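Long-range contacts in benzoate transport porin BenP (Acinetobacter baumannii AB307-0294, PDB 5DL8), which probably forms an OprD-family beta-barrel channel in the outer membrane that lets small solutes, perhaps benzoate, pass: residues Q83-L88 with S110-Y115; L282-I287 with K319-M324; Y342-D347 with H357-N362. All coordinates share one frame; numbering follows the deposited sequence. Where two conformers were deposited one is given.

Contact 1: residues Q83-L88 with S110-Y115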
loop_
_atom_site.group_PDB
_atom_site.type_symbol
_atom_site.label_atom_id
_atom_site.label_comp_id
_atom_site.label_asym_id
_atom_site.label_seq_id
_atom_site.Cartn_x
_atom_site.Cartn_y
_atom_site.Cartn_z
ATOM N N GLN A 83 9.436 15.231 3.731
ATOM C CA GLN A 83 8.632 15.304 2.493
ATOM C C GLN A 83 7.762 16.532 2.565
ATOM O O GLN A 83 7.161 16.828 3.597
ATOM C CB GLN A 83 7.720 14.079 2.342
ATOM C CG GLN A 83 8.295 12.657 2.557
ATOM C CD GLN A 83 7.188 11.602 2.555
ATOM O OE1 GLN A 83 6.503 11.320 1.542
ATOM N NE2 GLN A 83 6.925 11.076 3.760
ATOM N N TYR A 84 7.709 17.272 1.468
ATOM C CA TYR A 84 7.047 18.567 1.420
ATOM C C TYR A 84 6.360 18.729 0.110
ATOM O O TYR A 84 7.009 18.548 -0.928
ATOM C CB TYR A 84 8.062 19.661 1.562
ATOM C CG TYR A 84 7.453 21.013 1.496
ATOM C CD1 TYR A 84 6.530 21.431 2.500
ATOM C CD2 TYR A 84 7.780 21.920 0.459
ATOM C CE1 TYR A 84 5.966 22.698 2.477
ATOM C CE2 TYR A 84 7.223 23.205 0.451
ATOM C CZ TYR A 84 6.336 23.580 1.473
ATOM O OH TYR A 84 5.681 24.769 1.407
ATOM N N ALA A 85 5.059 19.075 0.147
ATOM C CA ALA A 85 4.274 19.335 -1.049
ATOM C C ALA A 85 3.539 20.710 -0.945
ATOM O O ALA A 85 3.055 21.092 0.112
ATOM C CB ALA A 85 3.244 18.284 -1.245
ATOM N N VAL A 86 3.467 21.416 -2.085
ATOM C CA VAL A 86 2.648 22.609 -2.262
ATOM C C VAL A 86 1.480 22.376 -3.191
ATOM O O VAL A 86 1.675 21.820 -4.293
ATOM C CB VAL A 86 3.507 23.715 -2.887
ATOM C CG1 VAL A 86 2.712 25.008 -3.151
ATOM C CG2 VAL A 86 4.562 24.077 -1.873
ATOM N N ARG A 87 0.268 22.774 -2.754
ATOM C CA ARG A 87 -0.869 22.780 -3.659
ATOM C C ARG A 87 -0.745 23.869 -4.758
ATOM O O ARG A 87 -0.525 25.024 -4.479
ATOM C CB ARG A 87 -2.186 23.013 -2.935
ATOM C CG ARG A 87 -3.370 22.899 -3.887
ATOM C CD ARG A 87 -4.721 22.623 -3.180
ATOM N NE ARG A 87 -4.964 23.439 -2.065
ATOM C CZ ARG A 87 -5.306 24.770 -2.130
ATOM N NH1 ARG A 87 -5.469 25.431 -3.283
ATOM N NH2 ARG A 87 -5.504 25.465 -1.010
ATOM N N LEU A 88 -0.974 23.515 -5.999
ATOM C CA LEU A 88 -0.964 24.490 -7.090
ATOM C C LEU A 88 -2.303 24.846 -7.667
ATOM O O LEU A 88 -2.438 25.933 -8.280
ATOM C CB LEU A 88 -0.102 23.937 -8.280
ATOM C CG LEU A 88 1.354 23.515 -8.022
ATOM C CD1 LEU A 88 1.920 22.643 -9.188
ATOM C CD2 LEU A 88 2.214 24.754 -7.820
ATOM N N SER A 110 -2.956 24.371 1.795
ATOM C CA SER A 110 -2.203 24.977 0.672
ATOM C C SER A 110 -0.826 24.347 0.526
ATOM O O SER A 110 -0.237 24.427 -0.525
ATOM C CB SER A 110 -2.222 26.525 0.756
ATOM O OG SER A 110 -1.663 26.835 1.955
ATOM N N ASP A 111 -0.364 23.650 1.570
ATOM C CA ASP A 111 0.935 22.914 1.597
ATOM C C ASP A 111 0.964 21.923 2.816
ATOM O O ASP A 111 0.125 22.018 3.702
ATOM C CB ASP A 111 2.132 23.885 1.543
ATOM C CG ASP A 111 2.399 24.637 2.825
ATOM O OD1 ASP A 111 1.574 24.711 3.696
ATOM O OD2 ASP A 111 3.488 25.144 3.057
ATOM N N TYR A 112 1.828 20.920 2.817
ATOM C CA TYR A 112 1.997 20.106 4.028
ATOM C C TYR A 112 3.386 19.493 4.015
ATOM O O TYR A 112 3.976 19.323 2.949
ATOM C CB TYR A 112 0.904 19.047 4.216
ATOM C CG TYR A 112 0.913 17.795 3.358
ATOM C CD1 TYR A 112 0.906 17.888 1.978
ATOM C CD2 TYR A 112 0.694 16.494 3.956
ATOM C CE1 TYR A 112 0.776 16.814 1.171
ATOM C CE2 TYR A 112 0.636 15.333 3.133
ATOM C CZ TYR A 112 0.650 15.493 1.745
ATOM O OH TYR A 112 0.573 14.380 0.908
ATOM N N LEU A 113 3.877 19.280 5.240
ATOM C CA LEU A 113 5.191 18.841 5.556
ATOM C C LEU A 113 5.106 17.639 6.440
ATOM O O LEU A 113 4.429 17.752 7.519
ATOM C CB LEU A 113 5.900 19.908 6.396
ATOM C CG LEU A 113 7.313 19.566 6.872
ATOM C CD1 LEU A 113 8.322 19.508 5.751
ATOM C CD2 LEU A 113 7.723 20.651 7.870
ATOM N N LYS A 114 5.800 16.560 6.036
ATOM C CA LYS A 114 6.062 15.361 6.930
ATOM C C LYS A 114 7.573 15.289 7.254
ATOM O O LYS A 114 8.383 15.747 6.447
ATOM C CB LYS A 114 5.694 14.120 6.212
ATOM C CG LYS A 114 4.255 13.923 5.826
ATOM C CD LYS A 114 4.163 12.754 4.885
ATOM C CE LYS A 114 2.742 12.275 4.720
ATOM N NZ LYS A 114 2.259 11.589 5.997
ATOM N N TYR A 115 7.926 14.717 8.402
ATOM C CA TYR A 115 9.253 14.334 8.742
ATOM C C TYR A 115 9.248 13.222 9.832
ATOM O O TYR A 115 8.292 13.068 10.580
ATOM C CB TYR A 115 10.131 15.512 9.203
ATOM C CG TYR A 115 9.601 16.227 10.429
ATOM C CD1 TYR A 115 8.653 17.218 10.302
ATOM C CD2 TYR A 115 10.070 15.938 11.731
ATOM C CE1 TYR A 115 8.146 17.897 11.430
ATOM C CE2 TYR A 115 9.585 16.603 12.860
ATOM C CZ TYR A 115 8.616 17.587 12.675
ATOM O OH TYR A 115 8.084 18.334 13.681
#
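The hydroxyl of Tyr84 donates to the carboxylate of Asp111, with OH 2.8 Å from OD2. The bond uses the anti lone pair of OD2, and ring and carboxylate planes stand 79° apart. Tyr84 has CG anti to its own backbone N (chi1 179°), which carries the ring across toward the neighbouring strand. Tyr84 CD1 lies 3.3 Å from Tyr112 O, and the ring also touches Leu113 CD1.

The other side of the two strands carries Gln83, Ala85, Tyr112 and Lys114. Ala85 CB packs 3.8 Å from Tyr112 CE1. The amide of Gln83 passes Lys114, with NE2 3.4 Å from CD. The polar ends on this side are held from further out: Gln83 OE1 by Leu149 N, Tyr112 OH by Arg178 O and Leu148 N, Lys114 NZ by the carbonyls of Pro177 and Glu180.

Beneath lies an antiparallel ladder. Gln83 and Lys114 form one hydrogen-bonded pair, Ala85 and Tyr112 the next. Arg87 N reaches Ser110 O at 2.8 Å where the ladder ends.

These are neighbouring staves of a porin barrel, strands 72-87 and 107-123. Strand 47-65 continues the wall beyond 72-87, with backbone hydrogen bonds between Tyr84 and Ala54 and between Val86 and Gln52.

Contact 2: residues L282-I287 with K319-M324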
loop_
_atom_site.group_PDB
_atom_site.type_symbol
_atom_site.label_atom_id
_atom_site.label_comp_id
_atom_site.label_asym_id
_atom_site.label_seq_id
_atom_site.Cartn_x
_atom_site.Cartn_y
_atom_site.Cartn_z
ATOM N N LEU A 282 -5.673 -13.721 -14.191
ATOM C CA LEU A 282 -7.068 -13.916 -13.805
ATOM C C LEU A 282 -7.098 -14.103 -12.320
ATOM O O LEU A 282 -6.317 -14.907 -11.779
ATOM C CB LEU A 282 -7.674 -15.217 -14.393
ATOM C CG LEU A 282 -7.719 -15.413 -15.873
ATOM C CD1 LEU A 282 -7.885 -16.904 -16.312
ATOM C CD2 LEU A 282 -8.856 -14.524 -16.328
ATOM N N GLY A 283 -8.073 -13.458 -11.655
ATOM C CA GLY A 283 -8.270 -13.700 -10.252
ATOM C C GLY A 283 -9.751 -13.756 -9.854
ATOM O O GLY A 283 -10.654 -13.242 -10.579
ATOM N N TYR A 284 -9.944 -14.298 -8.648
ATOM C CA TYR A 284 -11.240 -14.484 -8.000
ATOM C C TYR A 284 -11.081 -14.125 -6.511
ATOM O O TYR A 284 -10.086 -14.446 -5.892
ATOM C CB TYR A 284 -11.781 -15.906 -8.139
ATOM C CG TYR A 284 -13.151 -16.052 -7.419
ATOM C CD1 TYR A 284 -14.321 -15.442 -7.953
ATOM C CD2 TYR A 284 -13.267 -16.728 -6.120
ATOM C CE1 TYR A 284 -15.554 -15.578 -7.299
ATOM C CE2 TYR A 284 -14.516 -16.827 -5.433
ATOM C CZ TYR A 284 -15.665 -16.298 -6.055
ATOM O OH TYR A 284 -16.906 -16.354 -5.453
ATOM N N GLN A 285 -12.040 -13.420 -5.987
ATOM C CA GLN A 285 -12.088 -13.057 -4.604
ATOM C C GLN A 285 -13.528 -13.064 -4.054
ATOM O O GLN A 285 -14.526 -12.642 -4.680
ATOM C CB GLN A 285 -11.467 -11.651 -4.368
ATOM C CG GLN A 285 -11.808 -10.927 -3.064
ATOM C CD GLN A 285 -11.021 -9.581 -2.957
ATOM O OE1 GLN A 285 -9.816 -9.571 -2.842
ATOM N NE2 GLN A 285 -11.736 -8.451 -3.058
ATOM N N GLN A 286 -13.611 -13.480 -2.817
ATOM C CA GLN A 286 -14.881 -13.573 -2.153
ATOM C C GLN A 286 -14.826 -13.097 -0.716
ATOM O O GLN A 286 -13.957 -13.557 0.008
ATOM C CB GLN A 286 -15.363 -15.042 -2.157
ATOM C CG GLN A 286 -16.828 -15.105 -1.994
ATOM C CD GLN A 286 -17.469 -16.492 -2.118
ATOM O OE1 GLN A 286 -17.240 -17.206 -3.070
ATOM N NE2 GLN A 286 -18.414 -16.792 -1.175
ATOM N N ILE A 287 -15.834 -12.349 -0.276
ATOM C CA ILE A 287 -15.874 -11.886 1.066
ATOM C C ILE A 287 -17.009 -12.673 1.726
ATOM O O ILE A 287 -18.188 -12.781 1.175
ATOM C CB ILE A 287 -16.238 -10.381 1.179
ATOM C CG1 ILE A 287 -15.416 -9.577 0.192
ATOM C CG2 ILE A 287 -16.200 -9.937 2.665
ATOM C CD1 ILE A 287 -13.932 -9.625 0.524
ATOM N N LYS A 319 -18.593 -11.182 -4.273
ATOM C CA LYS A 319 -17.748 -11.978 -5.175
ATOM C C LYS A 319 -17.274 -11.061 -6.355
ATOM O O LYS A 319 -18.045 -10.331 -7.033
ATOM C CB LYS A 319 -18.555 -13.105 -5.762
ATOM C CG LYS A 319 -19.254 -13.996 -4.741
ATOM C CD LYS A 319 -19.988 -15.117 -5.549
ATOM C CE LYS A 319 -20.546 -16.343 -4.782
ATOM N NZ LYS A 319 -21.676 -15.779 -3.980
ATOM N N SER A 320 -15.994 -11.179 -6.640
ATOM C CA SER A 320 -15.348 -10.458 -7.796
ATOM C C SER A 320 -14.420 -11.307 -8.733
ATOM O O SER A 320 -13.667 -12.219 -8.278
ATOM C CB SER A 320 -14.646 -9.246 -7.247
ATOM O OG SER A 320 -13.736 -9.628 -6.226
ATOM N N TYR A 321 -14.445 -10.945 -10.023
ATOM C CA TYR A 321 -13.745 -11.614 -11.125
ATOM C C TYR A 321 -12.826 -10.607 -11.747
ATOM O O TYR A 321 -13.285 -9.498 -12.128
ATOM C CB TYR A 321 -14.724 -12.189 -12.181
ATOM C CG TYR A 321 -15.804 -13.061 -11.557
ATOM C CD1 TYR A 321 -16.887 -12.454 -11.030
ATOM C CD2 TYR A 321 -15.717 -14.419 -11.445
ATOM C CE1 TYR A 321 -17.863 -13.115 -10.377
ATOM C CE2 TYR A 321 -16.760 -15.147 -10.800
ATOM C CZ TYR A 321 -17.843 -14.435 -10.293
ATOM O OH TYR A 321 -18.953 -14.874 -9.583
ATOM N N HIS A 322 -11.521 -10.966 -11.770
ATOM C CA HIS A 322 -10.416 -10.002 -12.060
ATOM C C HIS A 322 -9.646 -10.472 -13.294
ATOM O O HIS A 322 -9.350 -11.688 -13.462
ATOM C CB HIS A 322 -9.411 -9.871 -10.853
ATOM C CG HIS A 322 -10.049 -9.462 -9.558
ATOM N ND1 HIS A 322 -9.622 -8.379 -8.831
ATOM C CD2 HIS A 322 -11.018 -10.040 -8.825
ATOM C CE1 HIS A 322 -10.320 -8.292 -7.724
ATOM N NE2 HIS A 322 -11.206 -9.261 -7.730
ATOM N N VAL A 323 -9.356 -9.554 -14.193
ATOM C CA VAL A 323 -8.620 -9.886 -15.398
ATOM C C VAL A 323 -7.573 -8.807 -15.619
ATOM O O VAL A 323 -7.879 -7.604 -15.408
ATOM C CB VAL A 323 -9.525 -9.843 -16.626
ATOM C CG1 VAL A 323 -8.778 -10.321 -17.861
ATOM C CG2 VAL A 323 -10.731 -10.704 -16.436
ATOM N N MET A 324 -6.419 -9.204 -16.157
ATOM C CA MET A 324 -5.296 -8.334 -16.302
ATOM C C MET A 324 -4.530 -8.667 -17.627
ATOM O O MET A 324 -4.279 -9.869 -17.889
ATOM C CB MET A 324 -4.394 -8.564 -15.111
ATOM C CG MET A 324 -4.864 -8.028 -13.749
ATOM S SD MET A 324 -4.992 -9.320 -12.515
ATOM C CE MET A 324 -5.670 -8.496 -11.097
#
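Gly283 and His322 face each other as a hydrogen-bonded pair, as do Gln285 and Ser320. The strands run antiparallel, at 161° between their N-to-C directions. His322 N gives the shortest of the four bonds, 2.7 Å to Gly283 O. Leu282 with Val323, Tyr284 with Tyr321, and Gln286 with Lys319 are non-hydrogen-bonded pairs. At these pairs CA-H groups approach carbonyls, as Leu282 CA does His322 O at 3.2 Å.

One side carries Tyr284, Gln286, Lys319 and Tyr321. The two tyrosines lie side by side and point the same way. Their rings are oblique, planes 54° apart, and touch through Tyr284 CE1 and Tyr321 CE2 at 3.7 Å. With chi1 at 179° the Tyr284 ring extends away from its own N and reaches the lysine. Lys319 runs alongside it, with CD 3.3 Å from Tyr284 OH. The Tyr284 hydroxyl donates to Gln286 OE1, which lies in the plane of the ring at its edge, 2.6 Å from OH. The bond should help to fix the ring and the amide together. The Lys319 ammonium goes on to a salt bridge with Asp347, and Tyr321 OH bonds to His346 NE2.

The other side is more buried. Ser320 OG and His322 NE2 are hydrogen-bonded at 3.0 Å, and Gln285 CB packs 3.6 Å from Ser320 OG. The imidazole's ND1 meets Asn307 ND2, while Gln285 NE2 reaches the carbonyls of Phe313 and Gly312. Gly283 has no side chain here, and Gly283 O lies at the edge of the His322 ring.

In the barrel wall, strand 263-275 flanks 278-288, and strand 336-349 flanks 319-328. The loop between the strands, with Ile306 and Phe313, covers the side of Gln285 and Ser320.

Contact 3: residues Y342-D347 with H357-N362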
loop_
_atom_site.group_PDB
_atom_site.type_symbol
_atom_site.label_atom_id
_atom_site.label_comp_id
_atom_site.label_asym_id
_atom_site.label_seq_id
_atom_site.Cartn_x
_atom_site.Cartn_y
_atom_site.Cartn_z
ATOM N N TYR A 342 -9.519 -5.136 -15.359
ATOM C CA TYR A 342 -10.974 -5.033 -15.336
ATOM C C TYR A 342 -11.510 -5.974 -14.201
ATOM O O TYR A 342 -11.084 -7.088 -14.165
ATOM C CB TYR A 342 -11.595 -5.509 -16.653
ATOM C CG TYR A 342 -13.106 -5.202 -16.835
ATOM C CD1 TYR A 342 -13.481 -3.946 -17.369
ATOM C CD2 TYR A 342 -14.166 -6.147 -16.550
ATOM C CE1 TYR A 342 -14.813 -3.596 -17.586
ATOM C CE2 TYR A 342 -15.543 -5.805 -16.807
ATOM C CZ TYR A 342 -15.839 -4.512 -17.319
ATOM O OH TYR A 342 -17.105 -3.964 -17.647
ATOM N N VAL A 343 -12.376 -5.500 -13.321
ATOM C CA VAL A 343 -13.008 -6.249 -12.266
ATOM C C VAL A 343 -14.507 -6.049 -12.310
ATOM O O VAL A 343 -14.987 -4.931 -12.450
ATOM C CB VAL A 343 -12.484 -5.792 -10.898
ATOM C CG1 VAL A 343 -12.908 -6.663 -9.716
ATOM C CG2 VAL A 343 -11.006 -5.827 -10.898
ATOM N N TYR A 344 -15.257 -7.149 -12.159
ATOM C CA TYR A 344 -16.674 -7.137 -11.936
ATOM C C TYR A 344 -16.936 -7.783 -10.570
ATOM O O TYR A 344 -16.325 -8.787 -10.240
ATOM C CB TYR A 344 -17.362 -7.910 -13.051
ATOM C CG TYR A 344 -18.847 -8.175 -12.870
ATOM C CD1 TYR A 344 -19.764 -7.245 -13.279
ATOM C CD2 TYR A 344 -19.327 -9.380 -12.350
ATOM C CE1 TYR A 344 -21.135 -7.459 -13.151
ATOM C CE2 TYR A 344 -20.719 -9.622 -12.251
ATOM C CZ TYR A 344 -21.601 -8.618 -12.623
ATOM O OH TYR A 344 -22.962 -8.745 -12.571
ATOM N N GLY A 345 -17.822 -7.164 -9.786
ATOM C CA GLY A 345 -18.217 -7.614 -8.472
ATOM C C GLY A 345 -19.767 -7.635 -8.389
ATOM O O GLY A 345 -20.469 -6.758 -8.985
ATOM N N HIS A 346 -20.311 -8.654 -7.708
ATOM C CA HIS A 346 -21.779 -8.829 -7.536
ATOM C C HIS A 346 -22.067 -9.569 -6.262
ATOM O O HIS A 346 -21.098 -9.854 -5.498
ATOM C CB HIS A 346 -22.394 -9.556 -8.762
ATOM C CG HIS A 346 -22.025 -11.005 -8.846
ATOM N ND1 HIS A 346 -22.931 -11.986 -9.137
ATOM C CD2 HIS A 346 -20.851 -11.635 -8.661
ATOM C CE1 HIS A 346 -22.326 -13.150 -9.153
ATOM N NE2 HIS A 346 -21.069 -12.964 -8.845
ATOM N N ASP A 347 -23.336 -9.911 -6.054
ATOM C CA ASP A 347 -23.803 -10.618 -4.843
ATOM C C ASP A 347 -23.656 -9.871 -3.477
ATOM O O ASP A 347 -23.853 -10.469 -2.405
ATOM C CB ASP A 347 -23.211 -12.074 -4.708
ATOM C CG ASP A 347 -23.965 -13.103 -5.538
ATOM O OD1 ASP A 347 -24.918 -12.740 -6.279
ATOM O OD2 ASP A 347 -23.561 -14.274 -5.488
ATOM N N HIS A 357 -24.250 -4.528 -8.264
ATOM C CA HIS A 357 -23.103 -4.983 -8.975
ATOM C C HIS A 357 -22.271 -3.827 -9.409
ATOM O O HIS A 357 -22.796 -2.692 -9.606
ATOM C CB HIS A 357 -23.536 -5.952 -10.130
ATOM C CG HIS A 357 -24.382 -5.355 -11.230
ATOM N ND1 HIS A 357 -23.864 -4.601 -12.269
ATOM C CD2 HIS A 357 -25.700 -5.476 -11.506
ATOM C CE1 HIS A 357 -24.826 -4.235 -13.101
ATOM N NE2 HIS A 357 -25.944 -4.778 -12.672
ATOM N N GLU A 358 -20.963 -4.059 -9.614
ATOM C CA GLU A 358 -20.097 -2.907 -9.969
ATOM C C GLU A 358 -18.899 -3.350 -10.793
ATOM O O GLU A 358 -18.531 -4.528 -10.764
ATOM C CB GLU A 358 -19.641 -2.180 -8.685
ATOM C CG GLU A 358 -18.793 -3.108 -7.840
ATOM C CD GLU A 358 -18.460 -2.631 -6.430
ATOM O OE1 GLU A 358 -17.734 -3.421 -5.690
ATOM O OE2 GLU A 358 -18.888 -1.473 -6.073
ATOM N N THR A 359 -18.318 -2.433 -11.531
ATOM C CA THR A 359 -17.164 -2.701 -12.359
ATOM C C THR A 359 -16.127 -1.653 -12.158
ATOM O O THR A 359 -16.459 -0.476 -11.941
ATOM C CB THR A 359 -17.478 -2.817 -13.914
ATOM O OG1 THR A 359 -18.031 -1.591 -14.415
ATOM C CG2 THR A 359 -18.406 -3.925 -14.219
ATOM N N GLU A 360 -14.861 -2.019 -12.268
ATOM C CA GLU A 360 -13.762 -1.014 -12.239
ATOM C C GLU A 360 -12.709 -1.392 -13.279
ATOM O O GLU A 360 -12.238 -2.524 -13.289
ATOM C CB GLU A 360 -13.082 -0.963 -10.893
ATOM C CG GLU A 360 -12.055 0.215 -10.773
ATOM C CD GLU A 360 -11.249 0.256 -9.468
ATOM O OE1 GLU A 360 -11.868 0.341 -8.365
ATOM O OE2 GLU A 360 -9.995 0.212 -9.561
ATOM N N SER A 361 -12.391 -0.469 -14.169
ATOM C CA SER A 361 -11.299 -0.618 -15.130
ATOM C C SER A 361 -10.160 0.335 -14.727
ATOM O O SER A 361 -10.396 1.368 -14.129
ATOM C CB SER A 361 -11.818 -0.452 -16.593
ATOM O OG SER A 361 -12.348 0.835 -16.759
ATOM N N ASN A 362 -8.953 -0.073 -14.972
ATOM C CA ASN A 362 -7.746 0.682 -14.763
ATOM C C ASN A 362 -6.864 0.590 -16.034
ATOM O O ASN A 362 -6.610 -0.542 -16.526
ATOM C CB ASN A 362 -6.859 0.009 -13.664
ATOM C CG ASN A 362 -7.481 -0.046 -12.272
ATOM O OD1 ASN A 362 -8.521 0.527 -12.000
ATOM N ND2 ASN A 362 -6.757 -0.660 -11.359
#
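Tyr344 and Tyr342 both hold CG anti to the backbone N (chi1 171° and -169°), which brings their rings toward residues 357-362. Thr359 places CG2 anti to its carbonyl carbon, and this methyl meets both tyrosines. Thr359 CG2 lies in the plane of the Tyr344 ring at its edge, 3.7 Å from Tyr344 CD1. Thr359 CG2 is also 3.7 Å from Tyr342 OH. Tyr342 CD1 rests on Ser361 CB at 3.9 Å.

His357 packs beyond, where Tyr344 OH comes to 3.8 Å from His357 CB. The tyrosine and imidazole rings are oblique, with planes 35° apart.

The backbones pair antiparallel under these side chains. Val343 and Glu360 exchange two hydrogen bonds, and so do Gly345 and Glu358.

Val343, Glu358 and Glu360 occupy the opposite side of the strands. Glu358 takes a salt bridge from Lys315 and hydrogen-bonds with Tyr386 OH. Glu360 bonds to Thr311 OG1 and to Ala310 N. Glu318 lies close to Glu358; Lys315, bonded to the same Glu358 oxygen, would probably ease the like charges. Glu358 also packs on Val388, a calcium ligand, and its side chain lies about 9 Å from the bound calcium ion.

The hairpin of strands 336-349 and 355-368 thus has two chemically distinct sides. Tyrosine rings packed on Thr359, Ser361 and His357 make up one, and buried carboxylates tie the other to Ala310, Thr311, Lys315 and Tyr386.

How the contacts relate
The three contacts are antiparallel strand pairs in the wall of one porin barrel, and they follow one another along the chain. Contact 1 lies on the far side of the chain's centre from contact 2, with centres about 37 Å apart. It is about 34 Å, centre to centre, from contact 3. Contacts 2 and 3 have centres about 9 Å apart and touch. Strands 319-328 and 336-349 are neighbours, so 278-288, 319-328, 336-349 and 355-368 form consecutive staves. Tyr321 N probably bonds to Tyr344 O at 2.9 Å across that shared seam. Strand pairing of this kind, repeated from neighbour to neighbour, builds the wall around the probable channel.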